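Local coordinates for protein putative NADH-flavin reductase (Streptococcus pneumoniae TIGR4, PDB 4R01) that is a putative NADH-flavin reductase, which probably binds a dinucleotide on its Rossmann fold to pass electrons from NADH to a flavin, at residues Met2-Ala8 and Phe59-Ala65; His77-Glu82 and Asp133-Leu138; Leu144-Ser150 and Ile201-Leu207. All blocks are in the same frame, centred on the assembly; numbering follows the deposited sequence.

How the contacts relate
Contacts 1 and 3 each pair two parallel strands of the same mixed sheet, with centres about 14 Å apart. Contact 2 lies outside that sheet and packs helix 76-88 on helix 125-138. Contact 3 is the most buried of the three, while contacts 1 and 2 are partly buried. Backbone hydrogen bonds carry contacts 1 and 3. Contact 2 relies on aliphatic packing and a water bridge. Contacts 2 and 3 touch, since Leu135 and Leu138 rest on Phe148. Contact 1 does not touch either of the others, but strand 61-64 leads in the chain to helix 76-88 of contact 2.

Contact 1 (Met2-Ala8 and Phe59-Ala65); sequences MKLAVIA and FDAVISA
The Phe59 ring lies flat against the methyl of Ala5. Ala5 CB sits 3.6 Å from the centroid of the Phe59 ring and only 7° off its normal, a CH-pi contact over the face. Phe59 CG is anti to its own carbonyl carbon (chi1 -72°), which turns the ring toward strand 3-7. The rim of the ring reaches Lys3, whose O lies 3.4 Å from Phe59 CD1. Next along, Asp60 grips Lys3 at two points. Its OD2 accepts from Lys3 N at 3.1 Å, met from above the carboxylate plane, and its own N donates to Lys3 O. Beyond this the strands run parallel, and four backbone bonds link them, from Ala5 N to Ala61 O through to Ala65 N to Ile7 O. On one face Leu4 CD2 packs on Ala61 CB at 3.7 Å, and Leu191 and Leu195 of helix 184-196 cover Ile63. On the other, Ile7 CD1 meets Val62 CG1 at 3.6 Å beneath Phe84 of helix 76-88. A water lies within hydrogen-bonding distance of Ala8 O and Ala65 O. The chemistry is that of a central Rossmann strand pair: largely apolar on both faces, Ser64 apart, with the Asp60 carboxylate at the N-terminal end.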
loop_
_atom_site.group_PDB
_atom_site.type_symbol
_atom_site.label_atom_id
_atom_site.label_comp_id
_atom_site.label_asym_id
_atom_site.label_seq_id
_atom_site.Cartn_x
_atom_site.Cartn_y
_atom_site.Cartn_z
ATOM N N MET A 2 -30.611 19.554 22.070
ATOM C CA MET A 2 -29.677 20.655 21.857
ATOM C C MET A 2 -30.133 21.560 20.716
ATOM O O MET A 2 -30.874 21.133 19.832
ATOM C CB MET A 2 -28.271 20.122 21.562
ATOM C CG MET A 2 -27.670 19.275 22.673
ATOM S SD MET A 2 -26.096 18.523 22.205
ATOM C CE MET A 2 -25.057 19.972 22.040
ATOM N N LYS A 3 -29.687 22.810 20.742
ATOM C CA LYS A 3 -29.953 23.736 19.647
ATOM C C LYS A 3 -28.689 23.923 18.816
ATOM O O LYS A 3 -27.731 24.563 19.253
ATOM C CB LYS A 3 -30.463 25.077 20.177
ATOM C CG LYS A 3 -29.936 25.453 21.552
ATOM C CD LYS A 3 -30.692 26.643 22.125
ATOM C CE LYS A 3 -32.185 26.362 22.228
ATOM N NZ LYS A 3 -32.939 27.538 22.749
ATOM N N LEU A 4 -28.695 23.354 17.615
ATOM C CA LEU A 4 -27.505 23.315 16.777
ATOM C C LEU A 4 -27.649 24.153 15.514
ATOM O O LEU A 4 -28.723 24.227 14.918
ATOM C CB LEU A 4 -27.181 21.871 16.396
ATOM C CG LEU A 4 -27.139 20.885 17.564
ATOM C CD1 LEU A 4 -26.877 19.471 17.068
ATOM C CD2 LEU A 4 -26.097 21.312 18.582
ATOM N N ALA A 5 -26.552 24.786 15.114
ATOM C CA ALA A 5 -26.498 25.508 13.854
ATOM C C ALA A 5 -25.539 24.798 12.907
ATOM O O ALA A 5 -24.415 24.458 13.286
ATOM C CB ALA A 5 -26.069 26.948 14.074
ATOM N N VAL A 6 -25.989 24.561 11.679
ATOM C CA VAL A 6 -25.154 23.903 10.685
ATOM C C VAL A 6 -24.916 24.813 9.486
ATOM O O VAL A 6 -25.836 25.104 8.721
ATOM C CB VAL A 6 -25.778 22.580 10.205
ATOM C CG1 VAL A 6 -24.904 21.940 9.140
ATOM C CG2 VAL A 6 -25.976 21.631 11.377
ATOM N N ILE A 7 -23.675 25.263 9.337
ATOM C CA ILE A 7 -23.282 26.097 8.209
ATOM C C ILE A 7 -23.147 25.234 6.956
ATOM O O ILE A 7 -22.590 24.136 7.016
ATOM C CB ILE A 7 -21.956 26.843 8.489
ATOM C CG1 ILE A 7 -22.212 28.105 9.316
ATOM C CG2 ILE A 7 -21.271 27.241 7.193
ATOM C CD1 ILE A 7 -22.572 27.854 10.760
ATOM N N ALA A 8 -23.676 25.734 5.839
ATOM C CA ALA A 8 -23.696 25.017 4.561
ATOM C C ALA A 8 -24.495 23.722 4.668
ATOM O O ALA A 8 -24.016 22.649 4.303
ATOM C CB ALA A 8 -22.274 24.736 4.071
ATOM N N PHE A 59 -27.042 28.983 20.715
ATOM C CA PHE A 59 -26.756 27.648 20.199
ATOM C C PHE A 59 -25.835 26.885 21.145
ATOM O O PHE A 59 -24.867 27.440 21.663
ATOM C CB PHE A 59 -26.120 27.722 18.808
ATOM C CG PHE A 59 -27.071 28.136 17.723
ATOM C CD1 PHE A 59 -28.069 27.276 17.294
ATOM C CD2 PHE A 59 -26.958 29.378 17.124
ATOM C CE1 PHE A 59 -28.944 27.653 16.296
ATOM C CE2 PHE A 59 -27.831 29.761 16.123
ATOM C CZ PHE A 59 -28.826 28.897 15.708
ATOM N N ASP A 60 -26.143 25.613 21.370
ATOM C CA ASP A 60 -25.276 24.758 22.168
ATOM C C ASP A 60 -23.999 24.447 21.398
ATOM O O ASP A 60 -22.911 24.371 21.974
ATOM C CB ASP A 60 -25.995 23.465 22.552
ATOM C CG ASP A 60 -27.100 23.695 23.560
ATOM O OD1 ASP A 60 -26.895 24.500 24.493
ATOM O OD2 ASP A 60 -28.172 23.072 23.419
ATOM N N ALA A 61 -24.137 24.276 20.088
ATOM C CA ALA A 61 -22.995 23.988 19.235
ATOM C C ALA A 61 -23.231 24.463 17.807
ATOM O O ALA A 61 -24.362 24.462 17.318
ATOM C CB ALA A 61 -22.683 22.497 19.251
ATOM N N VAL A 62 -22.153 24.867 17.146
ATOM C CA VAL A 62 -22.205 25.265 15.746
ATOM C C VAL A 62 -21.337 24.329 14.907
ATOM O O VAL A 62 -20.138 24.202 15.152
ATOM C CB VAL A 62 -21.741 26.720 15.557
ATOM C CG1 VAL A 62 -21.540 27.029 14.087
ATOM C CG2 VAL A 62 -22.743 27.683 16.182
ATOM N N ILE A 63 -21.948 23.668 13.927
ATOM C CA ILE A 63 -21.229 22.721 13.080
ATOM C C ILE A 63 -21.028 23.273 11.676
ATOM O O ILE A 63 -21.990 23.479 10.936
ATOM C CB ILE A 63 -21.965 21.365 12.968
ATOM C CG1 ILE A 63 -22.176 20.739 14.349
ATOM C CG2 ILE A 63 -21.196 20.416 12.060
ATOM C CD1 ILE A 63 -23.515 21.065 14.974
ATOM N N SER A 64 -19.775 23.507 11.306
ATOM C CA SER A 64 -19.476 24.014 9.976
ATOM C C SER A 64 -19.150 22.878 9.013
ATOM O O SER A 64 -18.173 22.149 9.193
ATOM C CB SER A 64 -18.320 25.011 10.021
ATOM O OG SER A 64 -17.975 25.429 8.712
ATOM N N ALA A 65 -19.991 22.736 7.997
ATOM C CA ALA A 65 -19.772 21.771 6.933
ATOM C C ALA A 65 -19.413 22.520 5.659
ATOM O O ALA A 65 -19.706 22.072 4.553
ATOM C CB ALA A 65 -21.007 20.909 6.725
HETATM O O HOH W 1 -21.981 20.568 3.605
#

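Contact 2 (His77-Glu82 and Asp133-Leu138); sequences HSKSIE and DELDLL
Ile81 and Glu134 cross at about a right angle in the buried part of the contact. Ile81 CG1 lies 3.5 Å from Glu134 CG, so the aliphatic stem of the glutamate serves as an apolar surface. Beside it Ile81 CG2 meets Leu138 CD2 at 3.7 Å, again with the side chains nearly perpendicular. Phe95 of strand 94-98 also touches Ile81, and Val97 touches both Glu134 and Leu138, which places this part against the sheet.

The Glu134 chain is extended, with CG anti to the backbone N (chi1 180°), and this carries the carboxylate past Ile81 toward His77. There OE1 lies 3.4 Å from His77 CD2, with the ring and carboxylate planes 61° apart. The touching ring atom is a carbon, so this is packing. The ring is held through ND1, which is bonded to Leu74 O.

The outer side is more polar and more open to solvent. The backbones come nearest here, with Ser78 CA 4.8 Å from Glu134 CA. Leu137 CD2 reaches across to Ser78 O at 3.6 Å and touches Glu82 OE1. The other carboxylate oxygen of Glu82, OE2, forms a salt bridge with Lys141. Only the approach of Ser78 OG to Asp133 CB, at 3.8 Å, is loose.

Over 77-82 and 133-138 the axes approach to 8.7 Å, 22° apart, as expected for neighbouring helices on one side of a Rossmann sheet. Carbon packing by Ile81, Leu137, Leu138 and the Glu134 stem probably does most to hold the helices together. The buried Glu134 carboxylate is served by water: OE2 takes a hydrogen bond from one at 3.2 Å. The same water donates to Ser80 OG, which in turn donates to His77 O, so a polar chain joins the helices beside the carbon packing.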
loop_
_atom_site.group_PDB
_atom_site.type_symbol
_atom_site.label_atom_id
_atom_site.label_comp_id
_atom_site.label_asym_id
_atom_site.label_seq_id
_atom_site.Cartn_x
_atom_site.Cartn_y
_atom_site.Cartn_z
ATOM N N HIS A 77 -11.514 28.539 3.678
ATOM C CA HIS A 77 -11.533 27.615 4.806
ATOM C C HIS A 77 -10.856 28.246 6.015
ATOM O O HIS A 77 -11.359 28.163 7.136
ATOM C CB HIS A 77 -10.845 26.294 4.450
ATOM C CG HIS A 77 -11.703 25.358 3.656
ATOM N ND1 HIS A 77 -11.677 25.313 2.279
ATOM C CD2 HIS A 77 -12.611 24.434 4.045
ATOM C CE1 HIS A 77 -12.532 24.400 1.854
ATOM N NE2 HIS A 77 -13.113 23.852 2.906
ATOM N N SER A 78 -9.713 28.882 5.780
ATOM C CA SER A 78 -8.977 29.543 6.846
ATOM C C SER A 78 -9.714 30.787 7.320
ATOM O O SER A 78 -9.825 31.032 8.521
ATOM C CB SER A 78 -7.566 29.911 6.385
ATOM O OG SER A 78 -6.788 28.751 6.154
ATOM N N LYS A 79 -10.223 31.568 6.371
ATOM C CA LYS A 79 -10.924 32.801 6.706
ATOM C C LYS A 79 -12.178 32.504 7.520
ATOM O O LYS A 79 -12.567 33.296 8.378
ATOM C CB LYS A 79 -11.283 33.584 5.443
ATOM C CG LYS A 79 -11.654 35.036 5.706
ATOM C CD LYS A 79 -12.248 35.695 4.471
ATOM C CE LYS A 79 -12.616 37.149 4.744
ATOM N NZ LYS A 79 -13.588 37.686 3.749
ATOM N N SER A 80 -12.799 31.357 7.256
ATOM C CA SER A 80 -13.999 30.959 7.986
ATOM C C SER A 80 -13.669 30.700 9.452
ATOM O O SER A 80 -14.421 31.095 10.343
ATOM C CB SER A 80 -14.638 29.718 7.355
ATOM O OG SER A 80 -13.803 28.581 7.496
ATOM N N ILE A 81 -12.536 30.047 9.693
ATOM C CA ILE A 81 -12.063 29.797 11.050
ATOM C C ILE A 81 -11.840 31.102 11.803
ATOM O O ILE A 81 -12.300 31.264 12.933
ATOM C CB ILE A 81 -10.755 28.994 11.055
ATOM C CG1 ILE A 81 -10.970 27.627 10.410
ATOM C CG2 ILE A 81 -10.229 28.843 12.472
ATOM C CD1 ILE A 81 -12.026 26.785 11.093
ATOM N N GLU A 82 -11.130 32.028 11.164
ATOM C CA GLU A 82 -10.852 33.332 11.750
ATOM C C GLU A 82 -12.152 34.052 12.088
ATOM O O GLU A 82 -12.264 34.697 13.129
ATOM C CB GLU A 82 -10.009 34.180 10.797
ATOM C CG GLU A 82 -9.066 35.145 11.493
ATOM C CD GLU A 82 -7.851 34.448 12.079
ATOM O OE1 GLU A 82 -7.075 33.856 11.301
ATOM O OE2 GLU A 82 -7.675 34.493 13.314
ATOM N N ASP A 133 -4.316 23.742 6.747
ATOM C CA ASP A 133 -4.123 25.113 7.214
ATOM C C ASP A 133 -5.249 25.498 8.158
ATOM O O ASP A 133 -5.043 26.201 9.144
ATOM C CB ASP A 133 -4.071 26.091 6.038
ATOM C CG ASP A 133 -2.842 25.900 5.169
ATOM O OD1 ASP A 133 -2.081 24.938 5.405
ATOM O OD2 ASP A 133 -2.642 26.714 4.241
ATOM N N GLU A 134 -6.443 25.020 7.830
ATOM C CA GLU A 134 -7.638 25.244 8.631
ATOM C C GLU A 134 -7.456 24.705 10.045
ATOM O O GLU A 134 -7.729 25.397 11.026
ATOM C CB GLU A 134 -8.841 24.585 7.951
ATOM C CG GLU A 134 -10.158 24.729 8.676
ATOM C CD GLU A 134 -11.328 24.248 7.837
ATOM O OE1 GLU A 134 -11.099 23.476 6.881
ATOM O OE2 GLU A 134 -12.477 24.647 8.127
ATOM N N LEU A 135 -6.980 23.466 10.140
ATOM C CA LEU A 135 -6.755 22.824 11.429
ATOM C C LEU A 135 -5.613 23.488 12.200
ATOM O O LEU A 135 -5.698 23.663 13.417
ATOM C CB LEU A 135 -6.467 21.333 11.234
ATOM C CG LEU A 135 -5.985 20.544 12.453
ATOM C CD1 LEU A 135 -7.019 20.573 13.565
ATOM C CD2 LEU A 135 -5.643 19.107 12.065
ATOM N N ASP A 136 -4.551 23.862 11.490
ATOM C CA ASP A 136 -3.399 24.499 12.123
ATOM C C ASP A 136 -3.781 25.832 12.762
ATOM O O ASP A 136 -3.254 26.203 13.811
ATOM C CB ASP A 136 -2.266 24.710 11.112
ATOM C CG ASP A 136 -1.635 23.403 10.657
ATOM O OD1 ASP A 136 -1.805 22.381 11.358
ATOM O OD2 ASP A 136 -0.960 23.399 9.604
ATOM N N LEU A 137 -4.706 26.545 12.130
ATOM C CA LEU A 137 -5.151 27.837 12.639
ATOM C C LEU A 137 -5.999 27.668 13.898
ATOM O O LEU A 137 -5.952 28.499 14.804
ATOM C CB LEU A 137 -5.932 28.593 11.562
ATOM C CG LEU A 137 -6.272 30.056 11.847
ATOM C CD1 LEU A 137 -5.015 30.847 12.182
ATOM C CD2 LEU A 137 -6.984 30.668 10.657
ATOM N N LEU A 138 -6.764 26.582 13.956
ATOM C CA LEU A 138 -7.619 26.307 15.105
ATOM C C LEU A 138 -6.823 26.063 16.385
ATOM O O LEU A 138 -7.246 26.464 17.468
ATOM C CB LEU A 138 -8.523 25.103 14.824
ATOM C CG LEU A 138 -9.839 25.378 14.092
ATOM C CD1 LEU A 138 -10.517 24.075 13.693
ATOM C CD2 LEU A 138 -10.766 26.219 14.962
HETATM O O HOH W 2 -15.145 26.366 7.880
#

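Contact 3 (Leu144-Ser150 and Ile201-Leu207); sequences LNWTFVS and IKERISL
Arg204 runs beside Phe148, both side chains pointing the same way from adjacent parallel strands. Arg204 CB lies 3.8 Å from Phe148 CB. Its CG, anti to the backbone N (chi1 164°), passes over Phe148 O at 3.2 Å. CD then meets two neighbours: Ser150 OG at 3.2 Å, and the edge of the Phe148 ring near its plane. The chain bends at chi3 (63°) and turns the guanidinium out of line with the stem, its plane 57° from that of the ring. At the tip, NE forms a salt bridge with Glu170 and NH2 donates to Ser103 O. NH1 comes within 3.7 Å of Ser150 OG, which is itself bonded to Gly100 O.

Trp146 closes the other end of the pair. Its indole lies over the backbone of Lys202 and Glu203. Lys202 CA stands 3.7 Å from the centroid of the five-membered ring and near its normal, a CH-pi contact. Glu203 N sits over the same face, nearer the rim. The aliphatic Lys202 chain continues past Leu144 O, and its NZ bonds to Asn142 O.

The backbones are joined by hydrogen bonds in parallel-sheet register. Lys202 N donates to Trp146 O at 2.7 Å. Ile205 N donates to Phe148 O, Ser150 N to Ile205 O, and Leu207 N to Ser150 O, each at 2.9 Å. The bond from Phe148 N to Glu203 O is weak. On the face opposite Arg204, Val149 CG1 packs on Leu207 CD1 at 3.7 Å.

Strand 203-209 lies between 145-150 and the antiparallel edge strand 165-168, so the pair forms the later part of the Rossmann-type sheet. Leu135 of helix 125-138 packs on Phe148 and Arg204, while polar partners hold the guanidinium. Glu170 and Ser103 O meet its charge and tie the pair to surrounding loops.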
loop_
_atom_site.group_PDB
_atom_site.type_symbol
_atom_site.label_atom_id
_atom_site.label_comp_id
_atom_site.label_asym_id
_atom_site.label_seq_id
_atom_site.Cartn_x
_atom_site.Cartn_y
_atom_site.Cartn_z
ATOM N N LEU A 144 -11.337 29.093 22.293
ATOM C CA LEU A 144 -12.385 28.543 21.444
ATOM C C LEU A 144 -12.567 27.053 21.703
ATOM O O LEU A 144 -11.608 26.283 21.644
ATOM C CB LEU A 144 -12.062 28.781 19.967
ATOM C CG LEU A 144 -13.101 28.289 18.959
ATOM C CD1 LEU A 144 -14.422 29.025 19.142
ATOM C CD2 LEU A 144 -12.588 28.448 17.537
ATOM N N ASN A 145 -13.801 26.651 21.996
ATOM C CA ASN A 145 -14.112 25.244 22.215
ATOM C C ASN A 145 -14.322 24.513 20.895
ATOM O O ASN A 145 -15.448 24.166 20.542
ATOM C CB ASN A 145 -15.350 25.101 23.100
ATOM C CG ASN A 145 -15.141 25.672 24.486
ATOM O OD1 ASN A 145 -14.034 25.642 25.022
ATOM N ND2 ASN A 145 -16.209 26.201 25.074
ATOM N N TRP A 146 -13.230 24.278 20.173
ATOM C CA TRP A 146 -13.305 23.703 18.836
ATOM C C TRP A 146 -13.074 22.198 18.830
ATOM O O TRP A 146 -12.433 21.652 19.725
ATOM C CB TRP A 146 -12.291 24.382 17.909
ATOM C CG TRP A 146 -10.861 24.226 18.346
ATOM C CD1 TRP A 146 -10.157 25.065 19.161
ATOM C CD2 TRP A 146 -9.961 23.169 17.985
ATOM N NE1 TRP A 146 -8.876 24.595 19.331
ATOM C CE2 TRP A 146 -8.730 23.435 18.621
ATOM C CE3 TRP A 146 -10.077 22.027 17.191
ATOM C CZ2 TRP A 146 -7.624 22.597 18.484
ATOM C CZ3 TRP A 146 -8.975 21.195 17.058
ATOM C CH2 TRP A 146 -7.766 21.487 17.700
ATOM N N THR A 147 -13.608 21.535 17.811
ATOM C CA THR A 147 -13.343 20.121 17.588
ATOM C C THR A 147 -13.307 19.830 16.092
ATOM O O THR A 147 -14.324 19.927 15.404
ATOM C CB THR A 147 -14.391 19.218 18.270
ATOM O OG1 THR A 147 -14.357 19.429 19.686
ATOM C CG2 THR A 147 -14.096 17.752 17.982
ATOM N N PHE A 148 -12.120 19.487 15.601
ATOM C CA PHE A 148 -11.918 19.142 14.200
ATOM C C PHE A 148 -12.256 17.672 13.981
ATOM O O PHE A 148 -11.667 16.796 14.615
ATOM C CB PHE A 148 -10.472 19.424 13.789
ATOM C CG PHE A 148 -10.285 19.650 12.314
ATOM C CD1 PHE A 148 -10.615 20.871 11.742
ATOM C CD2 PHE A 148 -9.765 18.653 11.505
ATOM C CE1 PHE A 148 -10.439 21.090 10.390
ATOM C CE2 PHE A 148 -9.584 18.866 10.149
ATOM C CZ PHE A 148 -9.920 20.090 9.592
ATOM N N VAL A 149 -13.204 17.395 13.093
ATOM C CA VAL A 149 -13.636 16.020 12.878
ATOM C C VAL A 149 -13.202 15.498 11.511
ATOM O O VAL A 149 -13.894 15.680 10.512
ATOM C CB VAL A 149 -15.159 15.884 13.015
ATOM C CG1 VAL A 149 -15.565 14.422 12.955
ATOM C CG2 VAL A 149 -15.624 16.513 14.316
ATOM N N SER A 150 -12.043 14.846 11.482
ATOM C CA SER A 150 -11.517 14.271 10.251
ATOM C C SER A 150 -12.301 13.035 9.834
ATOM O O SER A 150 -12.576 12.163 10.656
ATOM C CB SER A 150 -10.037 13.915 10.416
ATOM O OG SER A 150 -9.224 15.071 10.364
ATOM N N ILE A 201 -12.581 18.382 23.502
ATOM C CA ILE A 201 -12.615 19.825 23.317
ATOM C C ILE A 201 -11.216 20.345 22.996
ATOM O O ILE A 201 -10.239 19.941 23.628
ATOM C CB ILE A 201 -13.162 20.536 24.568
ATOM C CG1 ILE A 201 -14.466 19.876 25.024
ATOM C CG2 ILE A 201 -13.368 22.020 24.298
ATOM C CD1 ILE A 201 -15.545 19.850 23.960
ATOM N N LYS A 202 -11.135 21.234 22.007
ATOM C CA LYS A 202 -9.867 21.797 21.537
ATOM C C LYS A 202 -8.903 20.712 21.058
ATOM O O LYS A 202 -7.708 20.758 21.346
ATOM C CB LYS A 202 -9.207 22.640 22.630
ATOM C CG LYS A 202 -10.082 23.758 23.173
ATOM C CD LYS A 202 -9.322 24.593 24.185
ATOM C CE LYS A 202 -10.235 25.557 24.913
ATOM N NZ LYS A 202 -9.473 26.370 25.898
ATOM N N GLU A 203 -9.429 19.739 20.323
ATOM C CA GLU A 203 -8.602 18.699 19.726
ATOM C C GLU A 203 -9.303 18.086 18.518
ATOM O O GLU A 203 -10.480 18.353 18.272
ATOM C CB GLU A 203 -8.261 17.620 20.756
ATOM C CG GLU A 203 -9.453 17.067 21.517
ATOM C CD GLU A 203 -9.077 15.908 22.424
ATOM O OE1 GLU A 203 -8.635 14.862 21.903
ATOM O OE2 GLU A 203 -9.216 16.045 23.657
ATOM N N ARG A 204 -8.573 17.279 17.755
ATOM C CA ARG A 204 -9.150 16.636 16.584
ATOM C C ARG A 204 -9.429 15.156 16.796
ATOM O O ARG A 204 -8.581 14.417 17.297
ATOM C CB ARG A 204 -8.244 16.784 15.362
ATOM C CG ARG A 204 -8.637 15.793 14.275
ATOM C CD ARG A 204 -7.745 15.831 13.075
ATOM N NE ARG A 204 -6.372 15.459 13.381
ATOM C CZ ARG A 204 -5.418 15.429 12.464
ATOM N NH1 ARG A 204 -5.721 15.727 11.208
ATOM N NH2 ARG A 204 -4.178 15.098 12.791
ATOM N N ILE A 205 -10.624 14.735 16.397
ATOM C CA ILE A 205 -10.958 13.323 16.341
ATOM C C ILE A 205 -11.084 12.883 14.887
ATOM O O ILE A 205 -11.163 13.717 13.984
ATOM C CB ILE A 205 -12.268 13.026 17.081
ATOM C CG1 ILE A 205 -13.406 13.859 16.487
ATOM C CG2 ILE A 205 -12.108 13.314 18.564
ATOM C CD1 ILE A 205 -14.739 13.636 17.162
ATOM N N SER A 206 -11.103 11.573 14.662
ATOM C CA SER A 206 -11.279 11.036 13.316
ATOM C C SER A 206 -12.290 9.894 13.320
ATOM O O SER A 206 -12.446 9.192 14.322
ATOM C CB SER A 206 -9.940 10.564 12.742
ATOM O OG SER A 206 -9.314 9.633 13.606
ATOM N N LEU A 207 -12.977 9.715 12.195
ATOM C CA LEU A 207 -14.030 8.710 12.088
ATOM C C LEU A 207 -13.800 7.780 10.899
ATOM O O LEU A 207 -13.213 8.186 9.896
ATOM C CB LEU A 207 -15.398 9.388 11.971
ATOM C CG LEU A 207 -15.819 10.234 13.173
ATOM C CD1 LEU A 207 -17.082 11.027 12.859
ATOM C CD2 LEU A 207 -16.032 9.343 14.382
#